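Local coordinates for protein phosphoribosylamine--glycine ligase (PDB 1VKZ) that catalyses the ATP-dependent joining of glycine to 5-phosphoribosylamine, giving glycinamide ribonucleotide in de novo purine biosynthesis, at residues K218-G223 with P227-M232; S198-V203 with V288-P293. One frame throughout, in Å; residues are numbered along the deposited sequence.

Contact 1 (K218-G223 with P227-M232); sequences KRLMDG and PNTGGM
The guanidinium of Arg219 lies stacked on the side-chain amide of Asn228, the two planes 22° apart. Asn228 ND2 stands 3.2 Å above the guanidinium plane, offset toward its rim, while Pro227 CA sits in that plane at the edge. The atoms that come close, NH1 and ND2, are both donors, so the stack is not a hydrogen bond. The CB of Arg219 points away from 227-232, and a bend at chi2 (-73°) brings the head group back over Asn228. These two residues form an antiparallel non-hydrogen-bonded pair. Beyond it, Leu220 N donates to Pro227 O (3.0 Å). On the other flank Lys218 O is gripped twice by Thr229, from opposite faces of its plane: by N at 2.7 Å and by OG1, also at 2.7 Å. With chi1 at 65°, OG1 stands between the backbone N and the carbonyl carbon, where it also accepts from Gly231 N in an ST turn; CG2 is left facing Leu220 CB. A valine here would probably leave Lys218 O with one donor fewer and Gly231 N without its acceptor, freeing the turn to shift. Leu220 spreads its two methyls, CD2 against Pro227 CD (3.6 Å) and CD1 against CE of selenomethionine Met232 (3.9 Å). The folded Lys218 chain passes CE over Thr229 O at 3.3 Å. The whole is a compact excursion between adjacent strands 215-219 and 233-236, at the border of the six-stranded antiparallel sheet; Met232 bonds back to Tyr217 through the backbone, and Tyr338 and Arg374 hold Gly230 and Gly231 from the C-terminal part of the chain.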
loop_
_atom_site.group_PDB
_atom_site.type_symbol
_atom_site.label_atom_id
_atom_site.label_comp_id
_atom_site.label_asym_id
_atom_site.label_seq_id
_atom_site.Cartn_x
_atom_site.Cartn_y
_atom_site.Cartn_z
ATOM N N LYS A 218 -10.961 -3.845 0.722
ATOM C CA LYS A 218 -10.055 -5.001 0.788
ATOM C C LYS A 218 -10.651 -6.320 0.306
ATOM O O LYS A 218 -9.948 -7.131 -0.273
ATOM C CB LYS A 218 -9.558 -5.175 2.231
ATOM C CG LYS A 218 -8.325 -4.301 2.584
ATOM C CD LYS A 218 -7.010 -4.994 2.169
ATOM C CE LYS A 218 -6.745 -6.351 2.942
ATOM N NZ LYS A 218 -6.699 -6.253 4.454
ATOM N N ARG A 219 -11.929 -6.549 0.566
ATOM C CA ARG A 219 -12.583 -7.787 0.164
ATOM C C ARG A 219 -12.891 -7.805 -1.311
ATOM O O ARG A 219 -13.066 -6.776 -1.911
ATOM C CB ARG A 219 -13.882 -7.999 0.952
ATOM C CG ARG A 219 -13.675 -8.292 2.427
ATOM C CD ARG A 219 -13.141 -9.663 2.686
ATOM N NE ARG A 219 -12.989 -9.932 4.110
ATOM C CZ ARG A 219 -12.453 -11.041 4.613
ATOM N NH1 ARG A 219 -12.006 -12.010 3.815
ATOM N NH2 ARG A 219 -12.356 -11.180 5.929
ATOM N N LEU A 220 -12.959 -8.995 -1.886
ATOM C CA LEU A 220 -13.145 -9.171 -3.321
ATOM C C LEU A 220 -14.557 -8.815 -3.787
ATOM O O LEU A 220 -14.764 -8.414 -4.926
ATOM C CB LEU A 220 -12.878 -10.631 -3.655
ATOM C CG LEU A 220 -12.964 -11.124 -5.103
ATOM C CD1 LEU A 220 -11.804 -10.584 -5.936
ATOM C CD2 LEU A 220 -12.987 -12.632 -5.065
HETATM N N MSE A 221 -15.530 -8.990 -2.897
HETATM C CA MSE A 221 -16.929 -8.964 -3.275
HETATM C C MSE A 221 -17.747 -7.966 -2.494
HETATM O O MSE A 221 -17.396 -7.569 -1.385
HETATM C CB MSE A 221 -17.534 -10.347 -3.087
HETATM C CG MSE A 221 -16.678 -11.464 -3.625
HETATM SE SE MSE A 221 -17.682 -13.088 -3.585
HETATM C CE MSE A 221 -16.551 -14.199 -4.854
ATOM N N ASP A 222 -18.880 -7.616 -3.097
ATOM C CA ASP A 222 -19.722 -6.534 -2.637
ATOM C C ASP A 222 -20.274 -6.906 -1.296
ATOM O O ASP A 222 -20.480 -8.079 -1.024
ATOM C CB ASP A 222 -20.866 -6.276 -3.624
ATOM C CG ASP A 222 -20.374 -5.840 -5.001
ATOM O OD1 ASP A 222 -19.549 -6.554 -5.612
ATOM O OD2 ASP A 222 -20.776 -4.803 -5.554
ATOM N N GLY A 223 -20.495 -5.912 -0.449
ATOM C CA GLY A 223 -20.907 -6.170 0.918
ATOM C C GLY A 223 -19.760 -6.810 1.679
ATOM O O GLY A 223 -19.984 -7.619 2.575
ATOM N N PRO A 227 -12.759 -13.364 -0.327
ATOM C CA PRO A 227 -11.411 -13.278 0.227
ATOM C C PRO A 227 -10.915 -11.866 0.319
ATOM O O PRO A 227 -11.380 -11.008 -0.398
ATOM C CB PRO A 227 -10.567 -14.022 -0.812
ATOM C CG PRO A 227 -11.285 -13.814 -2.101
ATOM C CD PRO A 227 -12.746 -13.917 -1.696
ATOM N N ASN A 228 -9.941 -11.638 1.173
ATOM C CA ASN A 228 -9.203 -10.387 1.186
ATOM C C ASN A 228 -8.350 -10.325 -0.061
ATOM O O ASN A 228 -7.910 -11.348 -0.573
ATOM C CB ASN A 228 -8.289 -10.298 2.417
ATOM C CG ASN A 228 -9.015 -9.794 3.670
ATOM O OD1 ASN A 228 -9.492 -8.649 3.705
ATOM N ND2 ASN A 228 -9.074 -10.635 4.712
ATOM N N THR A 229 -8.142 -9.102 -0.544
ATOM C CA THR A 229 -7.317 -8.822 -1.720
ATOM C C THR A 229 -6.383 -7.692 -1.330
ATOM O O THR A 229 -6.440 -7.192 -0.217
ATOM C CB THR A 229 -8.178 -8.375 -2.958
ATOM O OG1 THR A 229 -8.827 -7.124 -2.703
ATOM C CG2 THR A 229 -9.312 -9.315 -3.224
ATOM N N GLY A 230 -5.543 -7.282 -2.261
ATOM C CA GLY A 230 -4.644 -6.158 -2.039
ATOM C C GLY A 230 -5.314 -4.820 -2.272
ATOM O O GLY A 230 -4.614 -3.779 -2.138
ATOM N N GLY A 231 -6.611 -4.884 -2.686
ATOM C CA GLY A 231 -7.570 -3.768 -2.762
ATOM C C GLY A 231 -8.451 -3.711 -4.010
ATOM O O GLY A 231 -7.945 -3.666 -5.110
HETATM N N MSE A 232 -9.771 -3.673 -3.848
HETATM C CA MSE A 232 -10.715 -3.691 -4.994
HETATM C C MSE A 232 -11.259 -2.303 -5.430
HETATM O O MSE A 232 -12.025 -2.173 -6.388
HETATM C CB MSE A 232 -11.854 -4.648 -4.716
HETATM C CG MSE A 232 -11.385 -6.081 -4.702
HETATM SE SE MSE A 232 -10.691 -6.645 -6.470
HETATM C CE MSE A 232 -12.480 -7.007 -7.468
#

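Contact 2 (S198-V203 with V288-P293); sequences SAMAVV and VRLGDP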
loop_
_atom_site.group_PDB
_atom_site.type_symbol
_atom_site.label_atom_id
_atom_site.label_comp_id
_atom_site.label_asym_id
_atom_site.label_seq_id
_atom_site.Cartn_x
_atom_site.Cartn_y
_atom_site.Cartn_z
ATOM N N SER A 198 -6.318 4.171 7.251
ATOM C CA SER A 198 -4.932 4.229 6.864
ATOM C C SER A 198 -4.527 5.677 6.886
ATOM O O SER A 198 -5.353 6.551 6.639
ATOM C CB SER A 198 -4.712 3.631 5.469
ATOM O OG SER A 198 -4.976 4.564 4.428
ATOM N N ALA A 199 -3.265 5.932 7.206
ATOM C CA ALA A 199 -2.712 7.247 7.057
ATOM C C ALA A 199 -1.338 7.145 6.374
ATOM O O ALA A 199 -0.579 6.260 6.649
ATOM C CB ALA A 199 -2.651 7.908 8.381
HETATM N N MSE A 200 -1.065 8.057 5.462
HETATM C CA MSE A 200 0.106 8.025 4.614
HETATM C C MSE A 200 0.771 9.375 4.616
HETATM O O MSE A 200 0.130 10.421 4.569
HETATM C CB MSE A 200 -0.283 7.699 3.162
HETATM C CG MSE A 200 -0.001 6.275 2.725
HETATM SE SE MSE A 200 -1.281 5.652 1.327
HETATM C CE MSE A 200 -2.760 5.198 2.666
ATOM N N ALA A 201 2.081 9.357 4.616
ATOM C CA ALA A 201 2.806 10.601 4.584
ATOM C C ALA A 201 4.063 10.517 3.709
ATOM O O ALA A 201 4.708 9.454 3.573
ATOM C CB ALA A 201 3.150 11.019 5.991
ATOM N N VAL A 202 4.387 11.669 3.122
ATOM C CA VAL A 202 5.705 11.914 2.539
ATOM C C VAL A 202 6.546 12.447 3.674
ATOM O O VAL A 202 6.114 13.323 4.407
ATOM C CB VAL A 202 5.677 12.935 1.372
ATOM C CG1 VAL A 202 6.982 12.906 0.635
ATOM C CG2 VAL A 202 4.553 12.625 0.391
ATOM N N VAL A 203 7.744 11.907 3.794
ATOM C CA VAL A 203 8.577 12.038 4.969
ATOM C C VAL A 203 10.045 12.348 4.588
ATOM O O VAL A 203 10.586 11.778 3.634
ATOM C CB VAL A 203 8.570 10.748 5.795
ATOM C CG1 VAL A 203 9.564 10.860 6.953
ATOM C CG2 VAL A 203 7.173 10.429 6.317
ATOM N N VAL A 288 6.170 0.947 4.479
ATOM C CA VAL A 288 7.182 1.964 4.120
ATOM C C VAL A 288 7.057 2.351 2.674
ATOM O O VAL A 288 8.039 2.622 2.017
ATOM C CB VAL A 288 8.617 1.489 4.407
ATOM C CG1 VAL A 288 8.814 1.349 5.933
ATOM C CG2 VAL A 288 8.916 0.204 3.679
ATOM N N ARG A 289 5.837 2.357 2.185
ATOM C CA ARG A 289 5.535 2.862 0.887
ATOM C C ARG A 289 4.027 3.111 0.854
ATOM O O ARG A 289 3.322 2.769 1.793
ATOM C CB ARG A 289 5.973 1.870 -0.178
ATOM C CG ARG A 289 5.683 0.415 0.151
ATOM C CD ARG A 289 4.211 0.077 0.275
ATOM N NE ARG A 289 3.976 -1.320 0.639
ATOM C CZ ARG A 289 2.769 -1.886 0.735
ATOM N NH1 ARG A 289 1.663 -1.186 0.487
ATOM N NH2 ARG A 289 2.670 -3.164 1.077
ATOM N N LEU A 290 3.525 3.683 -0.224
ATOM C CA LEU A 290 2.123 4.061 -0.276
ATOM C C LEU A 290 1.360 2.856 -0.696
ATOM O O LEU A 290 1.941 1.984 -1.335
ATOM C CB LEU A 290 1.928 5.142 -1.317
ATOM C CG LEU A 290 2.722 6.407 -1.056
ATOM C CD1 LEU A 290 2.626 7.271 -2.288
ATOM C CD2 LEU A 290 2.179 7.085 0.202
ATOM N N GLY A 291 0.066 2.831 -0.370
ATOM C CA GLY A 291 -0.838 1.744 -0.778
ATOM C C GLY A 291 -1.276 1.710 -2.256
ATOM O O GLY A 291 -1.069 2.670 -3.011
ATOM N N ASP A 292 -1.843 0.567 -2.653
ATOM C CA ASP A 292 -2.375 0.303 -3.999
ATOM C C ASP A 292 -3.688 -0.412 -3.733
ATOM O O ASP A 292 -3.665 -1.531 -3.271
ATOM C CB ASP A 292 -1.442 -0.627 -4.765
ATOM C CG ASP A 292 -1.592 -0.547 -6.301
ATOM O OD1 ASP A 292 -2.647 -0.226 -6.858
ATOM O OD2 ASP A 292 -0.649 -0.817 -7.057
ATOM N N PRO A 293 -4.842 0.192 -4.017
ATOM C CA PRO A 293 -4.984 1.327 -4.900
ATOM C C PRO A 293 -5.145 2.703 -4.262
ATOM O O PRO A 293 -5.740 3.571 -4.889
ATOM C CB PRO A 293 -6.248 0.965 -5.630
ATOM C CG PRO A 293 -7.052 0.169 -4.642
ATOM C CD PRO A 293 -6.153 -0.248 -3.523
#
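The peptide joining Leu290 to Gly291 is the flat group that meets selenomethionine Met200: SE lies 3.6 Å from Gly291 N, almost straight ahead of its N-H. Otherwise the touching is between aliphatic groups. Leu290 has its CG anti to the carbonyl carbon (chi1 -60°), and from there the CD2 branch reaches the strand, meeting Met200 CG at 3.4 Å, a tight fit for two carbons, and CB at 3.9 Å. The two side chains run obliquely past one another. Met200 points its CB at the loop; the extended chi2 (150°) carries SE to the peptide, and the bend at chi3 turns CE away from Gly291 N. This is the interior of the ATP-grasp domain. Strand 195-204 is an inner strand of a four-stranded antiparallel sheet, and 288-293 leaves an edge strand, 280-287, which carries the predicted magnesium ligands Glu285 and Asn287. From there the loop runs to a cis peptide before Pro293, at the N-cap position of helix 294-301. Ile298 and Glu294 of that helix also pack on Met200, and Phe269 of the strand between packs on Leu290. Across the sheet, Ala199 and Ala201 lie against helix 242-261. The loop backbone is tied further afield: Leu290 O accepts from Arg26 of the N-terminal domain, and Asp292 O from Arg374.

Contact 2 is core, all three of its touching residues buried near the middle of the chain, whereas contact 1 is partly buried, with Lys218 and Asn228 exposed. Their chemistry follows: a few apolar groups and a peptide in contact 2, a mesh of backbone and hydroxyl hydrogen bonds with a polar stack in contact 1. They belong to different sheets: contact 2 sets a loop against strand 195-204, contact 1 closes a turn at the edge strand 215-219, but they meet where Gly231 CA packs on Pro293 CD. Arg374 bonds to a carbonyl in each, Gly231 O and Asp292 O, and the side chain of Lys218 is about 7 Å from that of Glu285, a predicted magnesium ligand.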